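Local coordinates for protein lipolytic enzyme (Clostridium thermocellum, PDB 2VPT) that is the catalytic domain of a cellulosomal family 3 carbohydrate esterase, an SGNH-type hydrolase that removes acetyl groups from xylan, at residues 122-127 / 193-198; 28-33 / 187-192; 77-82 / 116-121. All blocks are in the same frame, centred on the assembly; numbering follows the deposited sequence.

Contact 1 of 3, residues 122-127 / 193-198; sequences TLFVAD and KYTIDI
F124 lays one face of its ring under the methyl group of T195, the heart of the tightly packed part. T195 CG2 sits 3.6 Å from the centroid of the F124 ring and only 10° off its normal, a centred CH-pi contact. The rotation of the threonine (chi1 65°) serves both branches: OG1 is placed to bond to W191 O one turn earlier, while CG2 points out over the phenylalanine. The far end of the ring is covered too. F124 CZ lies 3.8 Å from I198 CD1, and I198 CB stands at the ring edge, in its plane. F124 CE1 also comes within 3.5 Å of the carbonyl oxygen Y194 O.

Toward either end the packing thins. T122 CG2 and I198 CG2 just touch at 4.0 Å, and I198 is partly open to solvent. Y194 starts toward the strand, but its ring swings off to a partly exposed position where OH bonds to E163. Strand 122-126 and helix 193-198 run nearly antiparallel, at 171°. Parallel strands 86-90 and 156-159 flank the strand; their residues F88 and Y157 touch T195 and I198, while L123 and V125 face helix 104-117 on the opposite side of the sheet.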
loop_
_atom_site.group_PDB
_atom_site.type_symbol
_atom_site.label_atom_id
_atom_site.label_comp_id
_atom_site.label_asym_id
_atom_site.label_seq_id
_atom_site.Cartn_x
_atom_site.Cartn_y
_atom_site.Cartn_z
ATOM N N THR A 122 3.602 -20.643 15.055
ATOM C CA THR A 122 4.841 -20.958 14.374
ATOM C C THR A 122 5.358 -19.666 13.758
ATOM O O THR A 122 4.615 -18.956 13.073
ATOM C CB THR A 122 4.630 -22.040 13.315
ATOM O OG1 THR A 122 4.267 -23.260 13.979
ATOM C CG2 THR A 122 5.876 -22.275 12.467
ATOM N N LEU A 123 6.628 -19.370 14.003
ATOM C CA LEU A 123 7.230 -18.097 13.600
ATOM C C LEU A 123 8.411 -18.309 12.668
ATOM O O LEU A 123 9.302 -19.109 12.938
ATOM C CB LEU A 123 7.680 -17.319 14.847
ATOM C CG LEU A 123 8.356 -15.959 14.631
ATOM C CD1 LEU A 123 7.433 -14.921 13.982
ATOM C CD2 LEU A 123 8.890 -15.398 15.961
ATOM N N PHE A 124 8.394 -17.599 11.551
ATOM C CA PHE A 124 9.510 -17.516 10.622
ATOM C C PHE A 124 10.072 -16.113 10.674
ATOM O O PHE A 124 9.320 -15.143 10.656
ATOM C CB PHE A 124 9.048 -17.845 9.202
ATOM C CG PHE A 124 8.649 -19.277 9.021
ATOM C CD1 PHE A 124 9.598 -20.219 8.725
ATOM C CD2 PHE A 124 7.341 -19.692 9.197
ATOM C CE1 PHE A 124 9.263 -21.545 8.567
ATOM C CE2 PHE A 124 6.999 -21.032 9.045
ATOM C CZ PHE A 124 7.969 -21.950 8.726
ATOM N N VAL A 125 11.396 -16.021 10.751
ATOM C CA VAL A 125 12.111 -14.750 10.824
ATOM C C VAL A 125 13.082 -14.677 9.660
ATOM O O VAL A 125 13.945 -15.551 9.525
ATOM C CB VAL A 125 12.863 -14.607 12.154
ATOM C CG1 VAL A 125 13.643 -13.284 12.178
ATOM C CG2 VAL A 125 11.867 -14.680 13.329
ATOM N N ALA A 126 12.954 -13.634 8.840
ATOM C CA ALA A 126 13.785 -13.435 7.657
ATOM C C ALA A 126 14.890 -12.398 7.842
ATOM O O ALA A 126 14.721 -11.418 8.572
ATOM C CB ALA A 126 12.918 -13.018 6.480
ATOM N N ASP A 127 16.013 -12.614 7.161
ATOM C CA ASP A 127 16.954 -11.530 6.891
ATOM C C ASP A 127 16.633 -10.850 5.546
ATOM O O ASP A 127 15.586 -11.143 4.947
ATOM C CB ASP A 127 18.418 -11.984 7.050
ATOM C CG ASP A 127 18.909 -12.896 5.957
ATOM O OD1 ASP A 127 18.126 -13.297 5.077
ATOM O OD2 ASP A 127 20.129 -13.206 5.987
ATOM N N LYS A 193 10.969 -22.269 -0.093
ATOM C CA LYS A 193 12.022 -23.229 0.283
ATOM C C LYS A 193 12.064 -23.500 1.784
ATOM O O LYS A 193 12.125 -24.646 2.234
ATOM C CB LYS A 193 13.370 -22.729 -0.227
ATOM C CG LYS A 193 14.585 -23.524 0.258
ATOM C CD LYS A 193 15.859 -22.964 -0.326
ATOM C CE LYS A 193 17.073 -23.630 0.306
ATOM N NZ LYS A 193 18.334 -23.097 -0.218
ATOM N N TYR A 194 12.046 -22.427 2.568
ATOM C CA TYR A 194 12.225 -22.535 4.015
ATOM C C TYR A 194 10.947 -22.813 4.799
ATOM O O TYR A 194 11.007 -23.195 5.958
ATOM C CB TYR A 194 12.944 -21.275 4.555
ATOM C CG TYR A 194 14.431 -21.249 4.230
ATOM C CD1 TYR A 194 15.355 -21.807 5.104
ATOM C CD2 TYR A 194 14.920 -20.660 3.078
ATOM C CE1 TYR A 194 16.696 -21.805 4.817
ATOM C CE2 TYR A 194 16.285 -20.656 2.778
ATOM C CZ TYR A 194 17.168 -21.234 3.661
ATOM O OH TYR A 194 18.529 -21.245 3.403
ATOM N N THR A 195 9.774 -22.643 4.174
ATOM C CA THR A 195 8.506 -22.835 4.888
ATOM C C THR A 195 7.672 -24.049 4.491
ATOM O O THR A 195 6.845 -24.498 5.271
ATOM C CB THR A 195 7.575 -21.598 4.753
ATOM O OG1 THR A 195 7.174 -21.436 3.381
ATOM C CG2 THR A 195 8.264 -20.296 5.292
ATOM N N ILE A 196 7.872 -24.572 3.287
ATOM C CA ILE A 196 6.902 -25.542 2.747
ATOM C C ILE A 196 6.755 -26.813 3.600
ATOM O O ILE A 196 5.651 -27.258 3.875
ATOM C CB ILE A 196 7.186 -25.878 1.263
ATOM C CG1 ILE A 196 6.072 -26.763 0.687
ATOM C CG2 ILE A 196 8.524 -26.565 1.088
ATOM C CD1 ILE A 196 4.663 -26.156 0.752
ATOM N N ASP A 197 7.863 -27.368 4.063
ATOM C CA ASP A 197 7.785 -28.600 4.836
ATOM C C ASP A 197 7.051 -28.405 6.151
ATOM O O ASP A 197 6.228 -29.214 6.536
ATOM C CB ASP A 197 9.181 -29.189 5.036
ATOM C CG ASP A 197 9.800 -29.636 3.720
ATOM O OD1 ASP A 197 9.134 -30.392 2.987
ATOM O OD2 ASP A 197 10.931 -29.225 3.396
ATOM N N ILE A 198 7.325 -27.298 6.843
ATOM C CA ILE A 198 6.641 -27.019 8.084
ATOM C C ILE A 198 5.150 -26.738 7.839
ATOM O O ILE A 198 4.282 -27.172 8.599
ATOM C CB ILE A 198 7.331 -25.847 8.826
ATOM C CG1 ILE A 198 8.700 -26.334 9.360
ATOM C CG2 ILE A 198 6.432 -25.331 9.926
ATOM C CD1 ILE A 198 9.758 -25.248 9.579
#

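Contact 2 of 3, residues 28-33 / 187-192; sequences RTELYR and IANIWY
A188 O accepts the helical hydrogen bond from Y192 N at 2.9 Å, and L31 CD1 of the other helix rests against the same oxygen at 3.6 Å. No polar bond joins the two helices here; apolar surface does the work. L31 reaches helix 187-192 because its chi1 of -175° turns CG away from the backbone N, and it divides its two methyl groups between successive residues: CD2 meets W191 CB at 3.7 Å, and CD1 meets Y192 CB at 3.9 Å. The leucine and tryptophan side chains cross at about a right angle.

A188 lets the backbones come close. Its CA and that of L31 are 4.9 Å apart, and the methyl group fits between the side-chain bases of E30 and L31, with A188 CB 3.6 Å from E30 CB. E30 CG also rests on the alanine methyl, and beyond it the chain bends at chi2 and continues to the partly exposed margin beside N189. On the inner side the W191 ring leads away from this helix to stack with Y27 and F88, and L31 also touches F88. The short helical segments approach to 8.4 Å with a crossing angle of -42°. Such a pair, the long C-terminal helix beside an early helix on one face of a largely parallel sheet, belongs to the three-layer alpha/beta/alpha fold of SGNH hydrolases.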
loop_
_atom_site.group_PDB
_atom_site.type_symbol
_atom_site.label_atom_id
_atom_site.label_comp_id
_atom_site.label_asym_id
_atom_site.label_seq_id
_atom_site.Cartn_x
_atom_site.Cartn_y
_atom_site.Cartn_z
ATOM N N ARG A 28 4.111 -11.682 -1.556
ATOM C CA ARG A 28 2.843 -12.363 -1.275
ATOM C C ARG A 28 2.179 -12.880 -2.551
ATOM O O ARG A 28 1.596 -13.963 -2.551
ATOM C CB ARG A 28 1.910 -11.449 -0.474
ATOM C CG ARG A 28 2.446 -11.191 0.945
ATOM C CD ARG A 28 1.727 -10.091 1.677
ATOM N NE ARG A 28 2.039 -8.752 1.190
ATOM C CZ ARG A 28 1.248 -7.981 0.438
ATOM N NH1 ARG A 28 0.066 -8.385 -0.021
ATOM N NH2 ARG A 28 1.681 -6.788 0.099
ATOM N N THR A 29 2.300 -12.136 -3.639
ATOM C CA THR A 29 1.664 -12.543 -4.921
ATOM C C THR A 29 2.189 -13.908 -5.362
ATOM O O THR A 29 1.432 -14.858 -5.564
ATOM C CB THR A 29 1.941 -11.504 -6.001
ATOM O OG1 THR A 29 1.525 -10.224 -5.513
ATOM C CG2 THR A 29 1.194 -11.834 -7.290
ATOM N N GLU A 30 3.502 -14.020 -5.494
ATOM C CA GLU A 30 4.091 -15.276 -5.972
ATOM C C GLU A 30 4.020 -16.368 -4.910
ATOM O O GLU A 30 3.797 -17.536 -5.221
ATOM C CB GLU A 30 5.514 -15.036 -6.453
ATOM C CG GLU A 30 6.264 -16.255 -6.982
ATOM C CD GLU A 30 5.663 -16.830 -8.245
ATOM O OE1 GLU A 30 4.942 -16.107 -8.971
ATOM O OE2 GLU A 30 5.938 -18.023 -8.522
ATOM N N LEU A 31 4.212 -16.024 -3.638
ATOM C CA LEU A 31 4.196 -17.064 -2.629
ATOM C C LEU A 31 2.804 -17.674 -2.493
ATOM O O LEU A 31 2.677 -18.887 -2.308
ATOM C CB LEU A 31 4.692 -16.544 -1.274
ATOM C CG LEU A 31 4.821 -17.591 -0.168
ATOM C CD1 LEU A 31 5.777 -18.713 -0.569
ATOM C CD2 LEU A 31 5.299 -16.926 1.106
ATOM N N TYR A 32 1.755 -16.857 -2.604
ATOM C CA TYR A 32 0.395 -17.387 -2.556
ATOM C C TYR A 32 0.183 -18.407 -3.674
ATOM O O TYR A 32 -0.436 -19.455 -3.439
ATOM C CB TYR A 32 -0.635 -16.255 -2.658
ATOM C CG TYR A 32 -2.043 -16.704 -2.358
ATOM C CD1 TYR A 32 -2.483 -16.842 -1.056
ATOM C CD2 TYR A 32 -2.915 -17.048 -3.382
ATOM C CE1 TYR A 32 -3.748 -17.282 -0.758
ATOM C CE2 TYR A 32 -4.184 -17.480 -3.100
ATOM C CZ TYR A 32 -4.607 -17.601 -1.798
ATOM O OH TYR A 32 -5.878 -18.031 -1.484
ATOM N N ARG A 33 0.704 -18.102 -4.853
ATOM C CA ARG A 33 0.647 -19.039 -5.987
ATOM C C ARG A 33 1.356 -20.337 -5.655
ATOM O O ARG A 33 0.797 -21.421 -5.834
ATOM C CB ARG A 33 1.295 -18.450 -7.236
ATOM C CG ARG A 33 0.530 -17.304 -7.866
ATOM C CD ARG A 33 1.055 -16.935 -9.226
ATOM N NE ARG A 33 0.761 -17.979 -10.213
ATOM C CZ ARG A 33 0.954 -17.868 -11.530
ATOM N NH1 ARG A 33 1.453 -16.759 -12.062
ATOM N NH2 ARG A 33 0.649 -18.891 -12.319
ATOM N N ILE A 187 12.413 -13.701 -3.934
ATOM C CA ILE A 187 12.197 -13.743 -2.494
ATOM C C ILE A 187 11.094 -14.733 -2.125
ATOM O O ILE A 187 11.241 -15.527 -1.211
ATOM C CB ILE A 187 11.885 -12.317 -1.968
ATOM C CG1 ILE A 187 13.130 -11.418 -2.057
ATOM C CG2 ILE A 187 11.302 -12.348 -0.551
ATOM C CD1 ILE A 187 14.244 -11.780 -1.115
ATOM N N ALA A 188 9.994 -14.713 -2.879
ATOM C CA ALA A 188 8.916 -15.675 -2.674
ATOM C C ALA A 188 9.412 -17.122 -2.748
ATOM O O ALA A 188 8.999 -17.971 -1.966
ATOM C CB ALA A 188 7.819 -15.464 -3.701
ATOM N N ASN A 189 10.294 -17.385 -3.704
ATOM C CA ASN A 189 10.842 -18.740 -3.840
ATOM C C ASN A 189 11.669 -19.183 -2.651
ATOM O O ASN A 189 11.643 -20.354 -2.281
ATOM C CB ASN A 189 11.545 -18.906 -5.181
ATOM C CG ASN A 189 10.532 -19.199 -6.296
ATOM O OD1 ASN A 189 10.006 -18.302 -6.920
ATOM N ND2 ASN A 189 10.207 -20.473 -6.473
ATOM N N ILE A 190 12.351 -18.233 -2.002
ATOM C CA ILE A 190 13.133 -18.551 -0.812
ATOM C C ILE A 190 12.205 -18.763 0.392
ATOM O O ILE A 190 12.383 -19.701 1.156
ATOM C CB ILE A 190 14.208 -17.491 -0.540
ATOM C CG1 ILE A 190 15.177 -17.374 -1.727
ATOM C CG2 ILE A 190 14.970 -17.818 0.751
ATOM C CD1 ILE A 190 16.040 -16.136 -1.711
ATOM N N TRP A 191 11.183 -17.918 0.569
ATOM C CA TRP A 191 10.191 -18.219 1.586
ATOM C C TRP A 191 9.636 -19.634 1.398
ATOM O O TRP A 191 9.478 -20.375 2.365
ATOM C CB TRP A 191 9.005 -17.248 1.538
ATOM C CG TRP A 191 9.244 -15.868 2.135
ATOM C CD1 TRP A 191 9.487 -14.732 1.445
ATOM C CD2 TRP A 191 9.238 -15.498 3.529
ATOM N NE1 TRP A 191 9.634 -13.665 2.311
ATOM C CE2 TRP A 191 9.476 -14.117 3.591
ATOM C CE3 TRP A 191 9.044 -16.198 4.722
ATOM C CZ2 TRP A 191 9.542 -13.420 4.810
ATOM C CZ3 TRP A 191 9.112 -15.513 5.925
ATOM C CH2 TRP A 191 9.347 -14.139 5.957
ATOM N N TYR A 192 9.281 -19.984 0.157
ATOM C CA TYR A 192 8.747 -21.311 -0.112
ATOM C C TYR A 192 9.728 -22.390 0.349
ATOM O O TYR A 192 9.359 -23.295 1.079
ATOM C CB TYR A 192 8.398 -21.454 -1.593
ATOM C CG TYR A 192 7.806 -22.806 -1.949
ATOM C CD1 TYR A 192 6.434 -23.005 -1.946
ATOM C CD2 TYR A 192 8.625 -23.880 -2.266
ATOM C CE1 TYR A 192 5.892 -24.233 -2.270
ATOM C CE2 TYR A 192 8.093 -25.104 -2.602
ATOM C CZ TYR A 192 6.733 -25.279 -2.582
ATOM O OH TYR A 192 6.200 -26.513 -2.918
#

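Contact 3 of 3, residues 77-82 / 116-121; sequences NWLNTH and TVKPNV
L79 and K118 mark the nearest backbone approach, with CA atoms 7.3 Å apart, and each lies near the C-terminal end of a helix. Residues 77-82 form the last turns of helix 68-82. In 116-121 the helix ends after V117: K118 departs from helical geometry (phi -131°, psi 79°) and opens a type I beta turn closed by the bond from V121 N to K118 O.

L79 provides the buried side of the contact. Its CB packs on K118 CG at 4.0 Å and also on V117 CG1, while CD1 reaches V117 CB. The lysine folds back at chi2 (-65°), which carries its aliphatic chain along the end of helix 77-82; K118 CE thus lies 3.5 Å from L79 O. From the exposed side N80 crosses this chain obliquely, its ND2 3.6 Å from K118 CE.

Two waters complete the polar edge of the contact. One donates to N80 O and accepts from K118 NZ, 2.8 Å from each atom; the ammonium group also bonds to N83 OD1, just past the helix end. The other water accepts from N80 ND2 and donates to V117 O, again 2.8 Å from each. N80 is therefore bridged to the neighbouring segment through both its side chain and its carbonyl, without a direct bond.

On the side of helix 68-82 that faces the sheet, W78 touches M9 of strand 5-12, while L79 also touches P84. The two helices lie side by side, V117 also touching N76, and their chains lead into the adjacent parallel strands 86-90 and 122-126.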
loop_
_atom_site.group_PDB
_atom_site.type_symbol
_atom_site.label_atom_id
_atom_site.label_comp_id
_atom_site.label_asym_id
_atom_site.label_seq_id
_atom_site.Cartn_x
_atom_site.Cartn_y
_atom_site.Cartn_z
ATOM N N ASN A 77 -2.077 -6.663 19.557
ATOM C CA ASN A 77 -3.428 -6.449 19.044
ATOM C C ASN A 77 -3.677 -7.172 17.726
ATOM O O ASN A 77 -4.740 -7.775 17.523
ATOM C CB ASN A 77 -3.719 -4.958 18.892
ATOM C CG ASN A 77 -3.641 -4.214 20.214
ATOM O OD1 ASN A 77 -4.017 -4.738 21.258
ATOM N ND2 ASN A 77 -3.164 -2.983 20.165
ATOM N N TRP A 78 -2.696 -7.118 16.829
ATOM C CA TRP A 78 -2.823 -7.791 15.541
ATOM C C TRP A 78 -2.963 -9.302 15.737
ATOM O O TRP A 78 -3.790 -9.948 15.102
ATOM C CB TRP A 78 -1.603 -7.502 14.670
ATOM C CG TRP A 78 -1.361 -6.055 14.392
ATOM C CD1 TRP A 78 -2.248 -5.022 14.512
ATOM C CD2 TRP A 78 -0.155 -5.486 13.908
ATOM N NE1 TRP A 78 -1.648 -3.847 14.166
ATOM C CE2 TRP A 78 -0.369 -4.105 13.762
ATOM C CE3 TRP A 78 1.083 -6.017 13.560
ATOM C CZ2 TRP A 78 0.623 -3.240 13.309
ATOM C CZ3 TRP A 78 2.067 -5.151 13.112
ATOM C CH2 TRP A 78 1.828 -3.787 12.993
ATOM N N LEU A 79 -2.134 -9.871 16.603
ATOM C CA LEU A 79 -2.206 -11.296 16.902
ATOM C C LEU A 79 -3.553 -11.691 17.484
ATOM O O LEU A 79 -4.108 -12.722 17.119
ATOM C CB LEU A 79 -1.088 -11.676 17.877
ATOM C CG LEU A 79 0.324 -11.658 17.274
ATOM C CD1 LEU A 79 1.398 -11.722 18.369
ATOM C CD2 LEU A 79 0.496 -12.810 16.313
ATOM N N ASN A 80 -4.060 -10.892 18.415
ATOM C CA ASN A 80 -5.346 -11.214 19.031
ATOM C C ASN A 80 -6.499 -11.055 18.041
ATOM O O ASN A 80 -7.443 -11.842 18.050
ATOM C CB ASN A 80 -5.568 -10.373 20.290
ATOM C CG ASN A 80 -4.721 -10.850 21.471
ATOM O OD1 ASN A 80 -4.276 -10.044 22.297
ATOM N ND2 ASN A 80 -4.494 -12.158 21.551
ATOM N N THR A 81 -6.416 -10.054 17.166
ATOM C CA THR A 81 -7.457 -9.809 16.181
ATOM C C THR A 81 -7.509 -10.902 15.118
ATOM O O THR A 81 -8.585 -11.393 14.771
ATOM C CB THR A 81 -7.251 -8.448 15.500
ATOM O OG1 THR A 81 -7.409 -7.403 16.470
ATOM C CG2 THR A 81 -8.248 -8.233 14.367
ATOM N N HIS A 82 -6.346 -11.313 14.621
ATOM C CA HIS A 82 -6.294 -12.199 13.450
ATOM C C HIS A 82 -5.988 -13.655 13.771
ATOM O O HIS A 82 -6.219 -14.525 12.934
ATOM C CB HIS A 82 -5.300 -11.646 12.430
ATOM C CG HIS A 82 -5.679 -10.293 11.929
ATOM N ND1 HIS A 82 -6.772 -10.086 11.115
ATOM C CD2 HIS A 82 -5.146 -9.073 12.168
ATOM C CE1 HIS A 82 -6.879 -8.795 10.857
ATOM N NE2 HIS A 82 -5.911 -8.157 11.489
ATOM N N THR A 116 4.825 -15.018 23.761
ATOM C CA THR A 116 4.127 -14.711 25.013
ATOM C C THR A 116 2.631 -14.547 24.751
ATOM O O THR A 116 1.804 -15.089 25.476
ATOM C CB THR A 116 4.721 -13.461 25.702
ATOM O OG1 THR A 116 6.102 -13.693 26.005
ATOM C CG2 THR A 116 3.967 -13.125 26.986
ATOM N N VAL A 117 2.280 -13.834 23.679
ATOM C CA VAL A 117 0.891 -13.596 23.323
ATOM C C VAL A 117 0.234 -14.806 22.660
ATOM O O VAL A 117 -0.933 -15.100 22.926
ATOM C CB VAL A 117 0.770 -12.380 22.374
ATOM C CG1 VAL A 117 -0.680 -12.194 21.920
ATOM C CG2 VAL A 117 1.309 -11.120 23.049
ATOM N N LYS A 118 0.974 -15.501 21.794
ATOM C CA LYS A 118 0.463 -16.683 21.081
ATOM C C LYS A 118 1.439 -17.856 21.190
ATOM O O LYS A 118 2.213 -18.136 20.285
ATOM C CB LYS A 118 0.159 -16.330 19.619
ATOM C CG LYS A 118 -1.003 -15.348 19.464
ATOM C CD LYS A 118 -2.338 -15.933 19.943
ATOM C CE LYS A 118 -3.516 -15.037 19.614
ATOM N NZ LYS A 118 -4.799 -15.638 20.066
ATOM N N PRO A 119 1.416 -18.554 22.348
ATOM C CA PRO A 119 2.386 -19.618 22.616
ATOM C C PRO A 119 2.448 -20.745 21.595
ATOM O O PRO A 119 3.508 -21.370 21.460
ATOM C CB PRO A 119 1.932 -20.177 23.969
ATOM C CG PRO A 119 1.135 -19.146 24.573
ATOM C CD PRO A 119 0.523 -18.318 23.490
ATOM N N ASN A 120 1.349 -20.986 20.875
ATOM C CA ASN A 120 1.278 -22.089 19.919
ATOM C C ASN A 120 1.569 -21.702 18.470
ATOM O O ASN A 120 1.479 -22.539 17.563
ATOM C CB ASN A 120 -0.085 -22.776 20.016
ATOM C CG ASN A 120 -0.273 -23.495 21.343
ATOM O OD1 ASN A 120 0.681 -24.017 21.911
ATOM N ND2 ASN A 120 -1.493 -23.508 21.837
ATOM N N VAL A 121 1.930 -20.442 18.252
ATOM C CA VAL A 121 2.198 -19.964 16.905
ATOM C C VAL A 121 3.505 -20.551 16.373
ATOM O O VAL A 121 4.395 -20.938 17.129
ATOM C CB VAL A 121 2.221 -18.417 16.864
ATOM C CG1 VAL A 121 3.574 -17.854 17.322
ATOM C CG2 VAL A 121 1.884 -17.918 15.462
HETATM O O HOH W 1 -7.100 -14.419 19.157
HETATM O O HOH W 2 -3.443 -13.963 23.380
#

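Contacts 1 and 2 share helix 181-203 and touch where the W191 ring packs on F124 and A126. Contact 1 is buried and sets the helix on the sheet through an aromatic face and methyl groups; contact 2, only partly buried, sets the same helix against helix 28-37 through aliphatic packing. Contact 3 belongs to the other face of the sheet, about 18 Å from contact 1 and 23 Å from contact 2, centre to centre. Being nearer the surface, it combines a small apolar patch with a lysine and bridging waters. Its segment 116-121 runs directly into 122-127, so strand 122-126 connects the two helical layers.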